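Local coordinates for protein aerobactin synthase IucC (Klebsiella pneumoniae, PDB 6CN7) that probably catalyses the ATP-dependent attachment of a second N-acetyl-N-hydroxylysine to N-citryl-N-acetyl-N-hydroxylysine, the step that yields the siderophore aerobactin, at residues D100-T104 / A142-R148; N12-V16 / V74-L79; P221-Q226 / I274-I280; L131-L135 / L255-S259; M370-M374 / T489-V494. The protein carries 5 engineered substitutions. All coordinates share one frame; numbering follows the deposited sequence.

Contact 1 of 5, residues D100-T104 / A142-R148; sequences DLYAT and AFNKGRR
A type I beta turn from Phe143 to Gly146, in the loop between helices 128-133 and 152-158, lies against one side of helix 91-114 and touches it at Asp100, Leu101, Ala103 and Thr104. Leu101 sits over one face of the Phe143 ring: its CB is 3.9 Å from the ring centroid and 14° off the normal, and CD1 comes 3.7 Å from Phe143 CE1. Ala142 CB lies over the opposite face, offset toward the rim. With CG anti to the backbone N (chi1 179°), Leu101 crosses the ring at a slant, CB and CD1 both close to its CE1-CZ side. Gly146 brings its backbone in close, its CA 3.7 Å from Asp100 CA, and Asp100 OD1 rests 3.5 Å from that same Gly146 CA. Thr104 OG1 donates to Asp100 O within the helix (2.9 Å) and receives a weak bond from Lys145 N at 3.4 Å, so one hydroxyl spans helix and turn. Asp100 O takes Thr104 N and Thr104 OG1 from opposite faces of its carbonyl plane. Charged side chains of the turn and just after it find partners beyond the contact: Lys145 pairs with Asp108, Arg147 with Glu161 and Arg148 with Glu96, while Asp100 OD2 bonds Thr551 OG1. Across the interface itself the chemistry is chiefly apolar and backbone packing, with a single weak hydrogen bond, and the strong ionic links lie around it.

Contact 2 of 5, residues N12-V16 / V74-L79; sequences NRQLV and VLAQTL
Val74 covers one face of the Arg13 guanidinium, with CB 4.3 Å above the plane and over its centre and CG2 3.9 Å from Arg13 NH1. The charged group has its polar partners elsewhere, NE on Asp9 and NH1 on Leu67 O, which hold it flat against the valine. The second flat group is the Asn12 amide. Its OD1 accepts from Ala76 N at 2.9 Å, in the carbonyl plane on a lone pair, with an N-H...O angle of 164°, while Leu75 CD2 comes 3.7 Å from Asn12 CG and ND2 bonds Trp8 O. Leu75 holds the N-cap position of helix 76-87, so Asn12, reaching over from helix 4-25, takes an N-H of that helix's first turn with a side-chain carbonyl. The chi1 of -93° that sets the amide there departs from a staggered value. Beside this bond, helix 4-25 packs on the start of helix 76-87, and on Val74 just ahead of it, through aliphatic side chains. Leu15 CD2 meets Ala76 CB at 3.5 Å, and Val16 CG2, anti to its carbonyl carbon, lies 3.6 Å from Ala76 N and 4.1 Å from Val74 CG1. Val16 CG1 and Leu79 CD2 approach more loosely, at 4.2 Å. Trp48 of strand 46-54 packs on Val16, Val74 and Leu79, and Leu101 of helix 91-114 on Ala76.

Contact 3 of 5, residues P221-Q226 / I274-I280; sequences PVHPWQ and IKLPLTI
Gln226 grips Thr279 with both ends of its amide. OE1 accepts from Thr279 N at 3.0 Å, the donor tilted 22° from the carbonyl plane, and NE2 donates to Thr279 OG1 at 2.9 Å with an almost straight N-H...O angle of 178°, in the plane of the amide. Thr279 is thus held by backbone and hydroxyl at once. The glutamine chain bends at chi2 (75°), which folds the amide back over Pro277 O, 3.4 Å from CD. Next to it, Leu278 CD2 lies over one face of the His223 imidazole in a CH-pi contact, 3.7 Å from the ring centroid and close to the normal, and the same methyl lies 4.0 Å from Trp225 CE3. Thr279 O meets the edge of the indole. Leu276 and Ile274 extend the apolar packing to Pro221, with Pro221 CG 3.9 Å from Ile274 CD1. A water accepts from His223 N and donates to Pro277 O, joining the two backbones. Further out, the capping bond from Trp225 N to His223 ND1, 3.1 Å and in the ring plane, fixes the imidazole's rotation; Tyr158 meets that ring edge-to-face, and Met348 O takes a second bond from Gln226 NE2. The arrangement is that of a strand-to-helix junction: His223, at the N-cap position, joins strand 217-222 to helix 224-234, and the junction packs on the chain leaving strand 272-275 of the same antiparallel sheet.

Contact 4 of 5, residues L131-L135 / L255-S259; sequences LQCLL and LAQQS
Gln132 OE1 receives a weak but nearly straight hydrogen bond from Gln258 N, 3.3 Å long with an N-H...O angle of 173°, and Gln257 CB lies 3.5 Å from the same oxygen. Gln132 reaches this point as an extended chain, with CG anti to the backbone N (chi1 171°), which carries its amide out from the flank of helix 128-133 to Gln258 N. Gln258 passes it in the opposite direction: the two side chains slide alongside each other, with Gln258 CG 4.0 Å from Gln132 CG and the amide planes 34° apart. Bent at chi2, Gln258 swings OE1 back toward the helix, within 3.9 Å of Leu135 CB. OE1 and Gln132 O are both acceptors and form no bond despite their nearness. The Gln258 amide is instead placed by its other end, where NE2 donates to Gln426 OE1. Gln257 also turns its polar end elsewhere, NE2 binding Thr264 OG1 and, weakly, Asp273 OD2. On the apolar side, Cys133 SG meets both methyls of Leu255, 3.9 Å from CD1 and 4.0 Å from CD2. Leu369 of strand 366-369 packs against Gln132, Leu135 and Gln258, closing one side of the contact. Ala256 and Gln257 are themselves backed by strand 262-265. What results is the end of a helix resting on a beta hairpin, where strand 252-256 leads through the loop containing Gln257, Gln258 and Ser259 into its antiparallel neighbour, strand 262-265.

Contact 5 of 5, residues M370-M374 / T489-V494; sequences MATLM and TVLRFV
A Met-aromatic contact between Met374 and Phe493 lies within an interface of apolar side chains, where the 3-10 segment 370-374 packs on helix 475-499. Met374 SD is 5.2 Å from the centroid of the Phe493 ring, 48° off its normal and so oblique to it, and 3.9 Å from Phe493 CB. The methionine is extended beyond CG, which lets CE run across the helix to Val490: it touches CG1 at 3.5 Å and also comes close to Thr489 O. Farther back along the chain, Met374 CG lies 4.1 Å from Val494 CG2, so one long side chain lies along one side of the helix, from Val490 to Val494. Met370, with CG anti to the backbone N (chi1 -172°), rests its own CE against both Val490 CG1 and Leu491 CD1, 4.1 Å from the latter. No hydrogen bond crosses the interface. The helix has a wider pi-type turn at 489-491. Trp59 meets the Phe493 ring edge-to-face, and Pro139 packs on both Met374 and Phe493. Leu491 faces helix 505-521, while Leu373 and Val494 touch helix 383-391; the 3-10 segment follows directly on strand 366-369, and Met370 bonds through its backbone to Ile428 of strand 428-433.

How the contacts relate
None of the five is a surface contact: contacts 1, 2, 3 and 5 are buried and contact 4 partly so, although contact 2 lies farthest from the chain's centre. Contacts 1 and 2 are neighbours whose helices 91-114 and 76-87 pack through Leu101 and Ala76. Contacts 3 and 4 reach the same antiparallel sheet, and their segments alternate along the chain. Arg148 and Ile280 link contact 1 to contact 3, as Leu135 and Thr372 link contact 4 to contact 5. Amides give firm hydrogen bonds at a helix start in contact 2 and a strand-to-helix junction in contact 3; contacts 1 and 4, helix against loop, have weak ones, and contact 5, where methionines meet a helix, has none.

Contact 1 of 5, residues D100-T104 / A142-R148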
# COMPACT_ATOMS: atom_id res chain seq x y z
N ASP A 100 0.05 5.44 -15.27
CA ASP A 100 -1.29 5.34 -15.84
C ASP A 100 -1.24 4.71 -17.23
O ASP A 100 -2.12 3.93 -17.60
CB ASP A 100 -1.95 6.71 -15.90
CG ASP A 100 -2.20 7.30 -14.53
OD1 ASP A 100 -2.27 6.52 -13.55
OD2 ASP A 100 -2.34 8.54 -14.43
N LEU A 101 -0.22 5.05 -18.02
CA LEU A 101 -0.08 4.49 -19.36
C LEU A 101 0.14 2.98 -19.29
O LEU A 101 -0.51 2.21 -20.00
CB LEU A 101 1.06 5.17 -20.10
CG LEU A 101 1.37 4.70 -21.53
CD1 LEU A 101 2.02 5.83 -22.31
CD2 LEU A 101 2.29 3.48 -21.57
N TYR A 102 1.07 2.54 -18.44
CA TYR A 102 1.38 1.12 -18.37
C TYR A 102 0.28 0.35 -17.66
O TYR A 102 0.05 -0.83 -17.98
CB TYR A 102 2.73 0.90 -17.68
CG TYR A 102 3.90 1.24 -18.58
CD1 TYR A 102 4.21 0.44 -19.67
CD2 TYR A 102 4.70 2.35 -18.34
CE1 TYR A 102 5.28 0.73 -20.50
CE2 TYR A 102 5.77 2.66 -19.17
CZ TYR A 102 6.05 1.84 -20.24
OH TYR A 102 7.12 2.13 -21.07
N ALA A 103 -0.42 0.98 -16.72
CA ALA A 103 -1.61 0.35 -16.15
C ALA A 103 -2.66 0.10 -17.22
O ALA A 103 -3.38 -0.91 -17.17
CB ALA A 103 -2.19 1.22 -15.04
N THR A 104 -2.76 0.99 -18.21
CA THR A 104 -3.74 0.81 -19.29
C THR A 104 -3.31 -0.32 -20.22
O THR A 104 -4.15 -1.14 -20.62
CB THR A 104 -3.92 2.11 -20.06
OG1 THR A 104 -4.37 3.14 -19.17
CG2 THR A 104 -4.95 1.94 -21.18
N ALA A 142 -7.16 8.97 -22.60
CA ALA A 142 -6.06 8.22 -23.22
C ALA A 142 -5.68 7.01 -22.38
O ALA A 142 -5.48 5.91 -22.92
CB ALA A 142 -4.86 9.14 -23.42
N PHE A 143 -5.55 7.18 -21.07
CA PHE A 143 -5.16 6.11 -20.16
C PHE A 143 -6.34 5.81 -19.24
O PHE A 143 -6.37 6.19 -18.07
CB PHE A 143 -3.92 6.52 -19.36
CG PHE A 143 -2.82 7.10 -20.21
CD1 PHE A 143 -2.48 6.53 -21.42
CD2 PHE A 143 -2.14 8.23 -19.80
CE1 PHE A 143 -1.48 7.07 -22.21
CE2 PHE A 143 -1.13 8.78 -20.58
CZ PHE A 143 -0.80 8.19 -21.78
N ASN A 144 -7.34 5.12 -19.79
CA ASN A 144 -8.61 4.96 -19.10
C ASN A 144 -8.58 3.89 -18.01
O ASN A 144 -9.62 3.66 -17.38
CB ASN A 144 -9.73 4.64 -20.10
CG ASN A 144 -9.51 3.34 -20.83
OD1 ASN A 144 -8.56 2.61 -20.56
ND2 ASN A 144 -10.41 3.03 -21.76
N LYS A 145 -7.45 3.23 -17.78
CA LYS A 145 -7.32 2.28 -16.68
C LYS A 145 -6.24 2.67 -15.69
O LYS A 145 -5.91 1.89 -14.79
CB LYS A 145 -7.06 0.87 -17.21
CG LYS A 145 -8.19 0.30 -18.03
CD LYS A 145 -7.82 -1.07 -18.58
CE LYS A 145 -8.82 -1.53 -19.63
NZ LYS A 145 -8.75 -0.69 -20.85
N GLY A 146 -5.66 3.86 -15.83
CA GLY A 146 -4.75 4.35 -14.81
C GLY A 146 -5.50 4.68 -13.54
O GLY A 146 -6.61 5.23 -13.57
N ARG A 147 -4.91 4.31 -12.40
CA ARG A 147 -5.56 4.53 -11.11
C ARG A 147 -4.45 4.81 -10.10
O ARG A 147 -3.69 3.91 -9.73
CB ARG A 147 -6.40 3.33 -10.71
CG ARG A 147 -7.42 2.92 -11.78
CD ARG A 147 -8.05 1.58 -11.50
NE ARG A 147 -9.08 1.22 -12.48
CZ ARG A 147 -8.90 0.42 -13.53
NH1 ARG A 147 -7.72 -0.13 -13.78
NH2 ARG A 147 -9.92 0.16 -14.35
N ARG A 148 -4.37 6.07 -9.65
CA ARG A 148 -3.23 6.54 -8.88
C ARG A 148 -2.94 5.63 -7.70
O ARG A 148 -3.82 5.34 -6.89
CB ARG A 148 -3.48 7.97 -8.40
CG ARG A 148 -2.34 8.59 -7.62
CD ARG A 148 -1.06 8.66 -8.45
NE ARG A 148 -1.29 9.30 -9.74
CZ ARG A 148 -1.34 10.62 -9.92
NH1 ARG A 148 -1.56 11.10 -11.14
NH2 ARG A 148 -1.18 11.45 -8.90

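Contact 2 of 5, residues N12-V16 / V74-L79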
# COMPACT_ATOMS: atom_id res chain seq x y z
N ASN A 12 -0.19 -1.43 -28.23
CA ASN A 12 0.46 -0.13 -28.34
C ASN A 12 -0.07 0.65 -29.53
O ASN A 12 -0.26 1.87 -29.45
CB ASN A 12 1.98 -0.31 -28.45
CG ASN A 12 2.67 -0.24 -27.10
OD1 ASN A 12 2.95 0.84 -26.58
ND2 ASN A 12 2.96 -1.40 -26.52
N ARG A 13 -0.31 -0.03 -30.66
CA ARG A 13 -0.85 0.66 -31.83
C ARG A 13 -2.25 1.19 -31.56
O ARG A 13 -2.56 2.34 -31.89
CB ARG A 13 -0.86 -0.29 -33.03
CG ARG A 13 0.51 -0.53 -33.62
CD ARG A 13 0.46 -1.35 -34.90
NE ARG A 13 1.81 -1.55 -35.43
CZ ARG A 13 2.40 -0.75 -36.31
NH1 ARG A 13 1.77 0.32 -36.79
NH2 ARG A 13 3.63 -1.02 -36.72
N GLN A 14 -3.11 0.38 -30.94
CA GLN A 14 -4.46 0.83 -30.63
C GLN A 14 -4.42 2.06 -29.73
O GLN A 14 -5.20 3.01 -29.92
CB GLN A 14 -5.26 -0.29 -29.97
CG GLN A 14 -5.44 -1.53 -30.85
CD GLN A 14 -6.42 -1.32 -31.99
OE1 GLN A 14 -6.03 -1.33 -33.15
NE2 GLN A 14 -7.69 -1.14 -31.66
N LEU A 15 -3.53 2.07 -28.73
CA LEU A 15 -3.49 3.19 -27.81
C LEU A 15 -2.94 4.45 -28.48
O LEU A 15 -3.46 5.55 -28.27
CB LEU A 15 -2.66 2.83 -26.57
CG LEU A 15 -2.55 3.92 -25.50
CD1 LEU A 15 -3.92 4.41 -25.07
CD2 LEU A 15 -1.76 3.43 -24.30
N VAL A 16 -1.88 4.31 -29.28
CA VAL A 16 -1.34 5.46 -30.01
C VAL A 16 -2.43 6.06 -30.89
O VAL A 16 -2.61 7.29 -30.93
CB VAL A 16 -0.11 5.04 -30.83
CG1 VAL A 16 0.29 6.14 -31.82
CG2 VAL A 16 1.06 4.73 -29.91
N VAL A 74 6.40 1.68 -32.90
CA VAL A 74 5.18 2.37 -32.51
C VAL A 74 4.85 1.98 -31.08
O VAL A 74 4.37 0.88 -30.82
CB VAL A 74 4.02 2.05 -33.47
CG1 VAL A 74 2.76 2.79 -33.05
CG2 VAL A 74 4.41 2.41 -34.89
N LEU A 75 5.10 2.90 -30.14
CA LEU A 75 4.86 2.65 -28.73
C LEU A 75 4.18 3.87 -28.11
O LEU A 75 4.52 5.01 -28.43
CB LEU A 75 6.17 2.36 -27.98
CG LEU A 75 6.96 1.15 -28.50
CD1 LEU A 75 8.33 1.10 -27.85
CD2 LEU A 75 6.19 -0.14 -28.24
N ALA A 76 3.21 3.61 -27.23
CA ALA A 76 2.54 4.70 -26.53
C ALA A 76 3.53 5.49 -25.68
O ALA A 76 3.44 6.72 -25.59
CB ALA A 76 1.41 4.15 -25.66
N GLN A 77 4.47 4.79 -25.04
CA GLN A 77 5.48 5.47 -24.24
C GLN A 77 6.23 6.51 -25.07
O GLN A 77 6.48 7.62 -24.61
CB GLN A 77 6.45 4.44 -23.66
CG GLN A 77 7.53 5.03 -22.78
CD GLN A 77 8.92 4.88 -23.37
OE1 GLN A 77 9.12 5.08 -24.57
NE2 GLN A 77 9.88 4.53 -22.53
N THR A 78 6.58 6.16 -26.31
CA THR A 78 7.28 7.10 -27.18
C THR A 78 6.44 8.34 -27.44
O THR A 78 6.93 9.47 -27.35
CB THR A 78 7.65 6.42 -28.50
OG1 THR A 78 8.35 5.19 -28.23
CG2 THR A 78 8.55 7.32 -29.34
N LEU A 79 5.15 8.15 -27.75
CA LEU A 79 4.28 9.28 -28.02
C LEU A 79 4.14 10.17 -26.79
O LEU A 79 4.17 11.40 -26.90
CB LEU A 79 2.91 8.79 -28.48
CG LEU A 79 1.84 9.88 -28.65
CD1 LEU A 79 2.27 10.91 -29.69
CD2 LEU A 79 0.51 9.25 -29.04

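Contact 3 of 5, residues P221-Q226 / I274-I280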
# COMPACT_ATOMS: atom_id res chain seq x y z
N PRO A 221 -18.75 -1.97 6.51
CA PRO A 221 -17.89 -2.64 5.52
C PRO A 221 -16.89 -1.67 4.92
O PRO A 221 -17.10 -0.46 4.88
CB PRO A 221 -18.89 -3.14 4.47
CG PRO A 221 -20.04 -2.22 4.57
CD PRO A 221 -20.14 -1.84 6.02
N VAL A 222 -15.77 -2.23 4.46
CA VAL A 222 -14.68 -1.45 3.89
C VAL A 222 -14.08 -2.22 2.73
O VAL A 222 -13.84 -3.42 2.84
CB VAL A 222 -13.60 -1.13 4.95
CG1 VAL A 222 -12.43 -0.39 4.32
CG2 VAL A 222 -14.18 -0.33 6.10
N HIS A 223 -13.83 -1.52 1.63
CA HIS A 223 -13.13 -2.13 0.51
C HIS A 223 -11.75 -2.58 0.97
O HIS A 223 -11.04 -1.81 1.64
CB HIS A 223 -13.01 -1.12 -0.64
CG HIS A 223 -12.58 -1.72 -1.94
ND1 HIS A 223 -11.31 -2.20 -2.16
CD2 HIS A 223 -13.26 -1.89 -3.10
CE1 HIS A 223 -11.23 -2.65 -3.40
NE2 HIS A 223 -12.40 -2.47 -3.99
N PRO A 224 -11.32 -3.81 0.65
CA PRO A 224 -10.02 -4.27 1.18
C PRO A 224 -8.85 -3.38 0.80
O PRO A 224 -7.93 -3.20 1.60
CB PRO A 224 -9.89 -5.69 0.59
CG PRO A 224 -10.86 -5.73 -0.55
CD PRO A 224 -11.98 -4.83 -0.18
N TRP A 225 -8.86 -2.81 -0.41
CA TRP A 225 -7.82 -1.86 -0.77
C TRP A 225 -7.86 -0.63 0.13
O TRP A 225 -6.81 -0.16 0.59
CB TRP A 225 -7.95 -1.44 -2.24
CG TRP A 225 -6.80 -0.61 -2.72
CD1 TRP A 225 -5.68 -1.06 -3.36
CD2 TRP A 225 -6.65 0.80 -2.59
NE1 TRP A 225 -4.84 -0.01 -3.63
CE2 TRP A 225 -5.41 1.15 -3.17
CE3 TRP A 225 -7.43 1.82 -2.03
CZ2 TRP A 225 -4.94 2.46 -3.21
CZ3 TRP A 225 -6.97 3.12 -2.08
CH2 TRP A 225 -5.73 3.43 -2.66
N GLN A 226 -9.06 -0.10 0.38
CA GLN A 226 -9.19 1.04 1.28
C GLN A 226 -8.65 0.71 2.67
O GLN A 226 -7.94 1.53 3.27
CB GLN A 226 -10.66 1.46 1.36
CG GLN A 226 -10.92 2.74 2.14
CD GLN A 226 -10.52 3.99 1.38
OE1 GLN A 226 -9.91 3.92 0.32
NE2 GLN A 226 -10.89 5.15 1.92
N ILE A 274 -23.22 -2.58 -3.72
CA ILE A 274 -22.59 -1.81 -2.65
C ILE A 274 -21.58 -0.86 -3.27
O ILE A 274 -20.88 -1.22 -4.23
CB ILE A 274 -21.92 -2.72 -1.60
CG1 ILE A 274 -21.53 -1.90 -0.37
CG2 ILE A 274 -20.70 -3.43 -2.20
CD1 ILE A 274 -21.11 -2.74 0.82
N LYS A 275 -21.51 0.35 -2.73
CA LYS A 275 -20.56 1.36 -3.17
C LYS A 275 -19.73 1.79 -1.97
O LYS A 275 -20.29 2.22 -0.96
CB LYS A 275 -21.27 2.55 -3.81
CG LYS A 275 -20.33 3.63 -4.30
CD LYS A 275 -21.08 4.78 -4.96
CE LYS A 275 -20.12 5.84 -5.47
NZ LYS A 275 -20.83 6.96 -6.15
N LEU A 276 -18.41 1.69 -2.10
CA LEU A 276 -17.51 1.93 -0.98
C LEU A 276 -16.50 3.01 -1.33
O LEU A 276 -16.20 3.22 -2.51
CB LEU A 276 -16.78 0.63 -0.60
CG LEU A 276 -17.71 -0.49 -0.11
CD1 LEU A 276 -17.02 -1.84 -0.12
CD2 LEU A 276 -18.24 -0.17 1.28
N PRO A 277 -15.95 3.71 -0.34
CA PRO A 277 -14.95 4.74 -0.65
C PRO A 277 -13.63 4.15 -1.12
O PRO A 277 -13.15 3.14 -0.60
CB PRO A 277 -14.77 5.48 0.68
CG PRO A 277 -15.95 5.10 1.51
CD PRO A 277 -16.33 3.73 1.08
N LEU A 278 -13.04 4.79 -2.13
CA LEU A 278 -11.68 4.50 -2.58
C LEU A 278 -10.96 5.84 -2.66
O LEU A 278 -11.18 6.62 -3.59
CB LEU A 278 -11.67 3.78 -3.92
CG LEU A 278 -12.14 2.32 -3.95
CD1 LEU A 278 -12.18 1.80 -5.38
CD2 LEU A 278 -11.24 1.44 -3.09
N THR A 279 -10.10 6.12 -1.68
CA THR A 279 -9.40 7.40 -1.59
C THR A 279 -8.14 7.32 -2.44
O THR A 279 -7.10 6.83 -1.99
CB THR A 279 -9.07 7.72 -0.14
OG1 THR A 279 -10.26 7.65 0.65
CG2 THR A 279 -8.48 9.12 -0.02
N ILE A 280 -8.23 7.81 -3.67
CA ILE A 280 -7.15 7.71 -4.65
C ILE A 280 -6.49 9.06 -4.89
O ILE A 280 -5.28 9.21 -4.76
CB ILE A 280 -7.66 7.09 -5.96
CG1 ILE A 280 -8.04 5.62 -5.73
CG2 ILE A 280 -6.61 7.18 -7.06
CD1 ILE A 280 -8.76 4.97 -6.88
O HOH W 1 -14.06 1.46 1.59

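Contact 4 of 5, residues L131-L135 / L255-S259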
# COMPACT_ATOMS: atom_id res chain seq x y z
N LEU A 131 -19.59 -9.59 -19.12
CA LEU A 131 -19.50 -8.70 -20.27
C LEU A 131 -19.10 -7.29 -19.83
O LEU A 131 -18.25 -6.66 -20.46
CB LEU A 131 -20.82 -8.68 -21.03
CG LEU A 131 -20.91 -7.71 -22.22
CD1 LEU A 131 -19.82 -7.99 -23.24
CD2 LEU A 131 -22.29 -7.80 -22.87
N GLN A 132 -19.68 -6.82 -18.76
CA GLN A 132 -19.33 -5.54 -18.26
C GLN A 132 -17.88 -5.47 -17.90
O GLN A 132 -17.27 -4.51 -18.14
CB GLN A 132 -20.20 -5.12 -17.10
CG GLN A 132 -19.72 -3.87 -16.43
CD GLN A 132 -20.64 -3.24 -15.44
OE1 GLN A 132 -20.34 -2.22 -14.91
NE2 GLN A 132 -21.75 -3.82 -15.22
N CYS A 133 -17.34 -6.52 -17.33
CA CYS A 133 -15.92 -6.56 -17.00
C CYS A 133 -15.04 -6.44 -18.25
O CYS A 133 -13.96 -5.85 -18.19
CB CYS A 133 -15.59 -7.86 -16.26
SG CYS A 133 -16.13 -7.90 -14.54
N LEU A 134 -15.49 -6.99 -19.38
CA LEU A 134 -14.67 -7.05 -20.58
C LEU A 134 -14.79 -5.81 -21.46
O LEU A 134 -14.22 -5.78 -22.55
CB LEU A 134 -15.04 -8.30 -21.39
CG LEU A 134 -14.84 -9.64 -20.68
CD1 LEU A 134 -15.28 -10.77 -21.58
CD2 LEU A 134 -13.39 -9.83 -20.26
N LEU A 135 -15.52 -4.79 -21.01
CA LEU A 135 -15.62 -3.56 -21.78
C LEU A 135 -14.28 -2.84 -21.82
O LEU A 135 -13.47 -2.92 -20.89
CB LEU A 135 -16.70 -2.65 -21.20
CG LEU A 135 -18.14 -3.18 -21.29
CD1 LEU A 135 -19.08 -2.24 -20.55
CD2 LEU A 135 -18.57 -3.34 -22.74
N LEU A 255 -17.55 -8.23 -6.88
CA LEU A 255 -16.97 -8.02 -8.19
C LEU A 255 -17.09 -6.55 -8.55
O LEU A 255 -18.16 -5.95 -8.37
CB LEU A 255 -17.67 -8.89 -9.23
CG LEU A 255 -17.28 -8.74 -10.70
CD1 LEU A 255 -15.88 -9.29 -10.94
CD2 LEU A 255 -18.30 -9.45 -11.57
N ALA A 256 -16.01 -5.96 -9.05
CA ALA A 256 -15.99 -4.53 -9.34
C ALA A 256 -16.70 -4.23 -10.65
O ALA A 256 -16.61 -5.00 -11.62
CB ALA A 256 -14.55 -4.03 -9.41
N GLN A 257 -17.41 -3.11 -10.67
CA GLN A 257 -18.02 -2.60 -11.89
C GLN A 257 -17.06 -1.62 -12.56
O GLN A 257 -15.96 -1.35 -12.08
CB GLN A 257 -19.36 -1.92 -11.58
CG GLN A 257 -20.39 -2.82 -10.91
CD GLN A 257 -21.68 -2.09 -10.60
OE1 GLN A 257 -21.86 -0.94 -10.99
NE2 GLN A 257 -22.58 -2.75 -9.88
N GLN A 258 -17.50 -1.06 -13.70
CA GLN A 258 -16.69 -0.06 -14.38
C GLN A 258 -16.39 1.13 -13.48
O GLN A 258 -15.30 1.72 -13.57
CB GLN A 258 -17.39 0.40 -15.66
CG GLN A 258 -17.41 -0.63 -16.78
CD GLN A 258 -16.04 -0.88 -17.37
OE1 GLN A 258 -15.61 -2.03 -17.53
NE2 GLN A 258 -15.34 0.19 -17.73
N SER A 259 -17.33 1.50 -12.61
CA SER A 259 -17.12 2.62 -11.70
C SER A 259 -16.12 2.30 -10.60
O SER A 259 -15.70 3.21 -9.88
CB SER A 259 -18.45 3.05 -11.07
OG SER A 259 -18.95 2.04 -10.21

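Contact 5 of 5, residues M370-M374 / T489-V494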
# COMPACT_ATOMS: atom_id res chain seq x y z
N MET A 370 -24.54 0.87 -21.96
CA MET A 370 -24.64 1.38 -23.32
C MET A 370 -23.28 1.43 -23.99
O MET A 370 -23.18 1.33 -25.22
CB MET A 370 -25.29 2.76 -23.33
CG MET A 370 -25.59 3.26 -24.73
SD MET A 370 -26.77 4.62 -24.75
CE MET A 370 -26.74 5.04 -26.49
N ALA A 371 -22.21 1.58 -23.20
CA ALA A 371 -20.86 1.51 -23.75
C ALA A 371 -20.62 0.20 -24.49
O ALA A 371 -19.71 0.14 -25.33
CB ALA A 371 -19.83 1.68 -22.64
N THR A 372 -21.40 -0.84 -24.20
CA THR A 372 -21.29 -2.09 -24.93
C THR A 372 -21.44 -1.87 -26.43
O THR A 372 -20.81 -2.58 -27.23
CB THR A 372 -22.35 -3.08 -24.44
OG1 THR A 372 -22.22 -3.25 -23.02
CG2 THR A 372 -22.19 -4.44 -25.12
N LEU A 373 -22.25 -0.90 -26.84
CA LEU A 373 -22.49 -0.63 -28.25
C LEU A 373 -21.31 0.03 -28.94
O LEU A 373 -21.38 0.27 -30.15
CB LEU A 373 -23.74 0.24 -28.40
CG LEU A 373 -24.99 -0.27 -27.70
CD1 LEU A 373 -26.15 0.69 -27.92
CD2 LEU A 373 -25.36 -1.67 -28.17
N MET A 374 -20.23 0.33 -28.22
CA MET A 374 -19.00 0.83 -28.81
C MET A 374 -17.99 -0.28 -29.08
O MET A 374 -16.90 0.02 -29.57
CB MET A 374 -18.35 1.87 -27.90
CG MET A 374 -19.27 2.95 -27.40
SD MET A 374 -18.43 3.97 -26.17
CE MET A 374 -19.79 5.00 -25.67
N THR A 489 -19.71 12.03 -26.34
CA THR A 489 -18.96 11.04 -25.58
C THR A 489 -19.51 9.63 -25.72
O THR A 489 -18.87 8.69 -25.24
CB THR A 489 -18.94 11.44 -24.09
OG1 THR A 489 -18.51 12.81 -23.97
CG2 THR A 489 -17.99 10.56 -23.29
N VAL A 490 -20.65 9.45 -26.39
CA VAL A 490 -21.20 8.11 -26.59
C VAL A 490 -21.52 7.89 -28.07
O VAL A 490 -20.93 7.02 -28.72
CB VAL A 490 -22.45 7.88 -25.73
CG1 VAL A 490 -22.99 6.47 -25.93
CG2 VAL A 490 -22.14 8.12 -24.26
N LEU A 491 -22.47 8.66 -28.60
CA LEU A 491 -22.90 8.46 -29.98
C LEU A 491 -21.76 8.64 -30.97
O LEU A 491 -21.73 7.96 -32.00
CB LEU A 491 -24.04 9.42 -30.31
CG LEU A 491 -25.45 8.93 -29.96
CD1 LEU A 491 -25.53 8.38 -28.55
CD2 LEU A 491 -26.45 10.06 -30.15
N ARG A 492 -20.81 9.53 -30.67
CA ARG A 492 -19.65 9.70 -31.54
C ARG A 492 -18.94 8.38 -31.79
O ARG A 492 -18.39 8.16 -32.87
CB ARG A 492 -18.69 10.72 -30.94
CG ARG A 492 -17.34 10.82 -31.65
CD ARG A 492 -16.63 12.14 -31.34
NE ARG A 492 -16.24 12.27 -29.93
CZ ARG A 492 -15.02 12.04 -29.45
NH1 ARG A 492 -14.03 11.66 -30.25
NH2 ARG A 492 -14.78 12.20 -28.15
N PHE A 493 -18.96 7.48 -30.80
CA PHE A 493 -18.26 6.21 -30.90
C PHE A 493 -19.15 5.07 -31.38
O PHE A 493 -18.64 3.97 -31.63
CB PHE A 493 -17.67 5.84 -29.54
CG PHE A 493 -16.65 6.82 -29.04
CD1 PHE A 493 -15.34 6.77 -29.49
CD2 PHE A 493 -17.00 7.80 -28.13
CE1 PHE A 493 -14.40 7.68 -29.04
CE2 PHE A 493 -16.07 8.71 -27.67
CZ PHE A 493 -14.77 8.65 -28.13
N VAL A 494 -20.46 5.29 -31.52
CA VAL A 494 -21.37 4.27 -32.03
C VAL A 494 -21.64 4.45 -33.52
O VAL A 494 -21.67 3.47 -34.26
CB VAL A 494 -22.69 4.28 -31.23
CG1 VAL A 494 -23.64 3.21 -31.74
CG2 VAL A 494 -22.41 4.08 -29.75